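Local atomic coordinates of capsular polysaccharide export system protein KpsC (PDB entry 6MGB), a protein that probably transfers beta-linked Kdo sugars from a CMP-activated donor to the growing glycolipid anchor of bacterial capsules. Residues R182-A187 against Y243-Q248. Residues are numbered along the deposited sequence; the frame is centred on the assembly and turned at random. Where two conformers were deposited one is given.
Sequences REMYFA and YTVSSQ. With C5P (cytidine-5'-monophosphate), chain D.
M184 drops from helix 180-191 onto Y243 and T244 at the C-terminal end of strand 241-244 and V245 just past it, in the parallel, Rossmann-like sheet of a GT-B glycosyltransferase that binds CMP. Its CB points toward the strand, and with CG anti to the backbone N (chi1 -178°) and SD anti to CA, the chain runs out straight to the sulfur. CG meets Y243 CB at 3.9 Å and stands obliquely to the tyrosine ring. SD reaches the backbone, 3.5 Å from T244 N, and also touches V245 CG2 at 4.0 Å. At chi3 (73°) the chain bends, turning CE off the straight line of CA, CB, CG and SD. No hydrogen bond crosses this buried, largely apolar contact. Beyond CB, the Y243 ring passes along the same helix, touching A188 and E191, and its OH bonds to N192. The CB of T244 points away from the helix; OG1 accepts S247 N at 3.2 Å, an ST motif that ties the strand end to the turn leading into helix 248-255. S247 is the N-cap of that helix. With OG anti to its own N, the hydroxyl accepts M249 N and donates to C5P O1P at 2.8 Å, thereby linking the helix start to the phosphate, whose negative charge the N-terminal end of the helix is likely to offset in part. Q248 carries an extended side chain past the ribose, CG lying 3.3 Å from C5P O3'; OE1 accepts from K140 NZ and NE2 donates to F76 O. A leucine here would probably leave K140 NZ and F76 O without these amide mates. The backbone hold on the phosphate is nearly straight: Q248 N donates to C5P O3P at 2.8 Å, with an N-H...O angle of 173°.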
ATOM      1  N   ARG A 182       2.412   8.406  18.881  0.57 23.75           N
ATOM      2  CA  ARG A 182       2.029   9.183  20.056  0.57 29.73           C
ATOM      3  C   ARG A 182       1.946  10.668  19.726  0.57 31.99           C
ATOM      4  O   ARG A 182       1.011  11.354  20.156  0.57 27.45           O
ATOM      5  CB  ARG A 182       3.015   8.942  21.200  0.57 31.71           C
ATOM      6  CG  ARG A 182       2.647   9.661  22.488  0.57 38.69           C
ATOM      7  CD  ARG A 182       3.490   9.178  23.658  0.57 43.14           C
ATOM      8  NE  ARG A 182       4.915   9.442  23.471  0.57 37.72           N
ATOM      9  CZ  ARG A 182       5.522  10.573  23.816  0.57 28.95           C
ATOM     10  NH1 ARG A 182       4.837  11.567  24.368  0.57 41.84           N
ATOM     11  NH2 ARG A 182       6.822  10.715  23.605  0.57 31.31           N
ATOM     12  N   GLU A 183       2.913  11.183  18.964  1.00 32.17           N
ATOM     13  CA  GLU A 183       2.849  12.578  18.537  1.00 34.20           C
ATOM     14  C   GLU A 183       1.601  12.835  17.704  1.00 33.88           C
ATOM     15  O   GLU A 183       0.935  13.864  17.867  1.00 30.63           O
ATOM     16  CB  GLU A 183       4.107  12.934  17.744  1.00 43.49           C
ATOM     17  CG  GLU A 183       4.201  14.398  17.345  1.00 56.91           C
ATOM     18  CD  GLU A 183       5.447  14.701  16.536  1.00 58.69           C
ATOM     19  OE1 GLU A 183       6.022  13.762  15.946  1.00 54.39           O
ATOM     20  OE2 GLU A 183       5.855  15.880  16.492  1.00 69.52           O
ATOM     21  N   MET A 184       1.269  11.909  16.802  1.00 28.12           N
ATOM     22  CA  MET A 184       0.074  12.065  15.980  1.00 30.67           C
ATOM     23  C   MET A 184      -1.174  12.174  16.842  1.00 30.91           C
ATOM     24  O   MET A 184      -2.063  12.989  16.566  1.00 30.27           O
ATOM     25  CB  MET A 184      -0.051  10.886  15.015  1.00 27.82           C
ATOM     26  CG  MET A 184      -1.239  10.975  14.076  1.00 27.31           C
ATOM     27  SD  MET A 184      -1.292   9.610  12.900  1.00 32.54           S
ATOM     28  CE  MET A 184      -1.800   8.267  13.967  1.00 29.69           C
ATOM     29  N   TYR A 185      -1.263  11.356  17.891  1.00 28.23           N
ATOM     30  CA  TYR A 185      -2.434  11.381  18.756  1.00 26.53           C
ATOM     31  C   TYR A 185      -2.589  12.738  19.428  1.00 25.63           C
ATOM     32  O   TYR A 185      -3.644  13.377  19.332  1.00 27.04           O
ATOM     33  CB  TYR A 185      -2.329  10.273  19.801  1.00 28.22           C
ATOM     34  CG  TYR A 185      -3.343  10.393  20.909  1.00 24.65           C
ATOM     35  CD1 TYR A 185      -4.676  10.077  20.689  1.00 34.30           C
ATOM     36  CD2 TYR A 185      -2.971  10.825  22.174  1.00 31.26           C
ATOM     37  CE1 TYR A 185      -5.610  10.186  21.700  1.00 36.64           C
ATOM     38  CE2 TYR A 185      -3.897  10.937  23.192  1.00 39.79           C
ATOM     39  CZ  TYR A 185      -5.216  10.616  22.948  1.00 46.18           C
ATOM     40  OH  TYR A 185      -6.147  10.726  23.955  1.00 48.42           O
ATOM     41  N   PHE A 186      -1.542  13.204  20.108  1.00 26.62           N
ATOM     42  CA  PHE A 186      -1.662  14.444  20.867  1.00 29.91           C
ATOM     43  C   PHE A 186      -1.738  15.656  19.951  1.00 36.08           C
ATOM     44  O   PHE A 186      -2.307  16.684  20.334  1.00 32.70           O
ATOM     45  CB  PHE A 186      -0.498  14.564  21.849  1.00 31.77           C
ATOM     46  CG  PHE A 186      -0.595  13.611  23.004  1.00 32.25           C
ATOM     47  CD1 PHE A 186      -1.502  13.841  24.025  1.00 33.99           C
ATOM     48  CD2 PHE A 186       0.200  12.480  23.063  1.00 33.87           C
ATOM     49  CE1 PHE A 186      -1.610  12.967  25.087  1.00 37.71           C
ATOM     50  CE2 PHE A 186       0.098  11.600  24.128  1.00 31.91           C
ATOM     51  CZ  PHE A 186      -0.810  11.845  25.138  1.00 30.37           C
ATOM     52  N   ALA A 187      -1.189  15.557  18.739  1.00 31.70           N
ATOM     53  CA  ALA A 187      -1.382  16.617  17.757  1.00 28.72           C
ATOM     54  C   ALA A 187      -2.842  16.704  17.331  1.00 32.80           C
ATOM     55  O   ALA A 187      -3.383  17.805  17.162  1.00 33.54           O
ATOM     56  CB  ALA A 187      -0.483  16.384  16.544  1.00 34.06           C
ATOM     57  N   TYR A 243      -6.005  11.175  10.113  1.00 26.02           N
ATOM     58  CA  TYR A 243      -4.630  11.234  10.596  1.00 24.79           C
ATOM     59  C   TYR A 243      -3.958   9.888  10.372  1.00 27.84           C
ATOM     60  O   TYR A 243      -4.511   8.847  10.741  1.00 27.56           O
ATOM     61  CB  TYR A 243      -4.581  11.593  12.082  1.00 26.69           C
ATOM     62  CG  TYR A 243      -4.926  13.031  12.399  1.00 26.22           C
ATOM     63  CD1 TYR A 243      -6.246  13.460  12.428  1.00 28.14           C
ATOM     64  CD2 TYR A 243      -3.931  13.955  12.691  1.00 35.06           C
ATOM     65  CE1 TYR A 243      -6.565  14.771  12.724  1.00 29.87           C
ATOM     66  CE2 TYR A 243      -4.241  15.267  12.988  1.00 36.87           C
ATOM     67  CZ  TYR A 243      -5.557  15.670  13.005  1.00 36.31           C
ATOM     68  OH  TYR A 243      -5.864  16.977  13.300  1.00 35.42           O
ATOM     69  N   THR A 244      -2.764   9.908   9.776  1.00 24.64           N
ATOM     70  CA  THR A 244      -2.033   8.682   9.488  1.00 29.30           C
ATOM     71  C   THR A 244      -0.536   8.958   9.517  1.00 26.19           C
ATOM     72  O   THR A 244      -0.090  10.080   9.258  1.00 26.75           O
ATOM     73  CB  THR A 244      -2.426   8.094   8.123  1.00 28.89           C
ATOM     74  OG1 THR A 244      -1.874   6.779   7.984  1.00 24.33           O
ATOM     75  CG2 THR A 244      -1.927   8.976   6.979  1.00 25.13           C
ATOM     76  N   VAL A 245       0.234   7.919   9.837  1.00 20.92           N
ATOM     77  CA  VAL A 245       1.689   7.977   9.749  1.00 23.66           C
ATOM     78  C   VAL A 245       2.091   7.593   8.332  1.00 29.79           C
ATOM     79  O   VAL A 245       2.630   8.417   7.585  1.00 22.96           O
ATOM     80  CB  VAL A 245       2.363   7.056  10.787  1.00 27.14           C
ATOM     81  CG1 VAL A 245       3.876   7.029  10.576  1.00 23.47           C
ATOM     82  CG2 VAL A 245       2.038   7.513  12.204  1.00 27.43           C
ATOM     83  N   SER A 246       1.818   6.335   7.948  1.00 25.35           N
ATOM     84  CA  SER A 246       2.226   5.858   6.629  1.00 27.74           C
ATOM     85  C   SER A 246       1.304   4.783   6.055  1.00 23.34           C
ATOM     86  O   SER A 246       1.714   4.079   5.122  1.00 24.32           O
ATOM     87  CB  SER A 246       3.652   5.294   6.692  1.00 24.32           C
ATOM     88  OG  SER A 246       3.704   4.156   7.537  1.00 23.56           O
ATOM     89  N   SER A 247       0.083   4.640   6.563  1.00 19.68           N
ATOM     90  CA  SER A 247      -0.787   3.549   6.148  1.00 24.59           C
ATOM     91  C   SER A 247      -1.323   3.767   4.734  1.00 22.60           C
ATOM     92  O   SER A 247      -1.589   4.893   4.309  1.00 24.19           O
ATOM     93  CB  SER A 247      -1.956   3.408   7.122  1.00 27.86           C
ATOM     94  OG  SER A 247      -2.884   2.437   6.672  1.00 25.64           O
ATOM     95  N   GLN A 248      -1.498   2.659   4.006  1.00 25.56           N
ATOM     96  CA  GLN A 248      -2.175   2.724   2.714  1.00 20.98           C
ATOM     97  C   GLN A 248      -3.596   3.249   2.863  1.00 22.73           C
ATOM     98  O   GLN A 248      -4.158   3.803   1.911  1.00 26.74           O
ATOM     99  CB  GLN A 248      -2.194   1.344   2.053  1.00 24.90           C
ATOM    100  CG  GLN A 248      -2.948   1.295   0.727  1.00 24.45           C
ATOM    101  CD  GLN A 248      -2.965  -0.092   0.117  1.00 24.29           C
ATOM    102  OE1 GLN A 248      -2.113  -0.928   0.419  1.00 26.38           O
ATOM    103  NE2 GLN A 248      -3.945  -0.347  -0.741  1.00 28.56           N
TER
HETATM  104  O3P C5P D 403      -0.696   0.067   4.866  1.00 28.48           O
HETATM  105  P   C5P D 403      -1.450  -0.747   5.892  1.00 23.36           P
HETATM  106  O1P C5P D 403      -1.484   0.026   7.206  1.00 25.25           O
HETATM  107  O2P C5P D 403      -0.985  -2.163   6.173  1.00 24.71           O
HETATM  108  O5' C5P D 403      -2.947  -0.821   5.361  1.00 28.26           O
HETATM  109  C5' C5P D 403      -3.354  -1.801   4.419  1.00 26.06           C
HETATM  110  C4' C5P D 403      -4.842  -1.732   4.187  1.00 25.17           C
HETATM  111  O4' C5P D 403      -5.528  -2.258   5.353  1.00 26.94           O
HETATM  112  C3' C5P D 403      -5.410  -0.330   4.019  1.00 27.41           C
HETATM  113  O3' C5P D 403      -5.299   0.148   2.689  1.00 26.76           O
HETATM  114  C2' C5P D 403      -6.853  -0.487   4.485  1.00 27.54           C
HETATM  115  O2' C5P D 403      -7.669  -1.030   3.457  1.00 27.00           O
HETATM  116  C1' C5P D 403      -6.707  -1.522   5.601  1.00 29.63           C
HETATM  117  N1  C5P D 403      -6.590  -0.888   6.935  1.00 25.33           N
HETATM  118  C2  C5P D 403      -7.772  -0.824   7.852  1.00 31.77           C
HETATM  119  N3  C5P D 403      -7.640  -0.178   9.205  1.00 28.07           N
HETATM  120  C4  C5P D 403      -6.364   0.385   9.635  1.00 24.42           C
HETATM  121  C5  C5P D 403      -5.187   0.322   8.723  1.00 23.07           C
HETATM  122  C6  C5P D 403      -5.320  -0.325   7.371  1.00 21.83           C
HETATM  123  O2  C5P D 403      -8.808  -1.278   7.509  1.00 29.72           O
HETATM  124  N4  C5P D 403      -6.236   1.014  10.946  1.00 27.17           N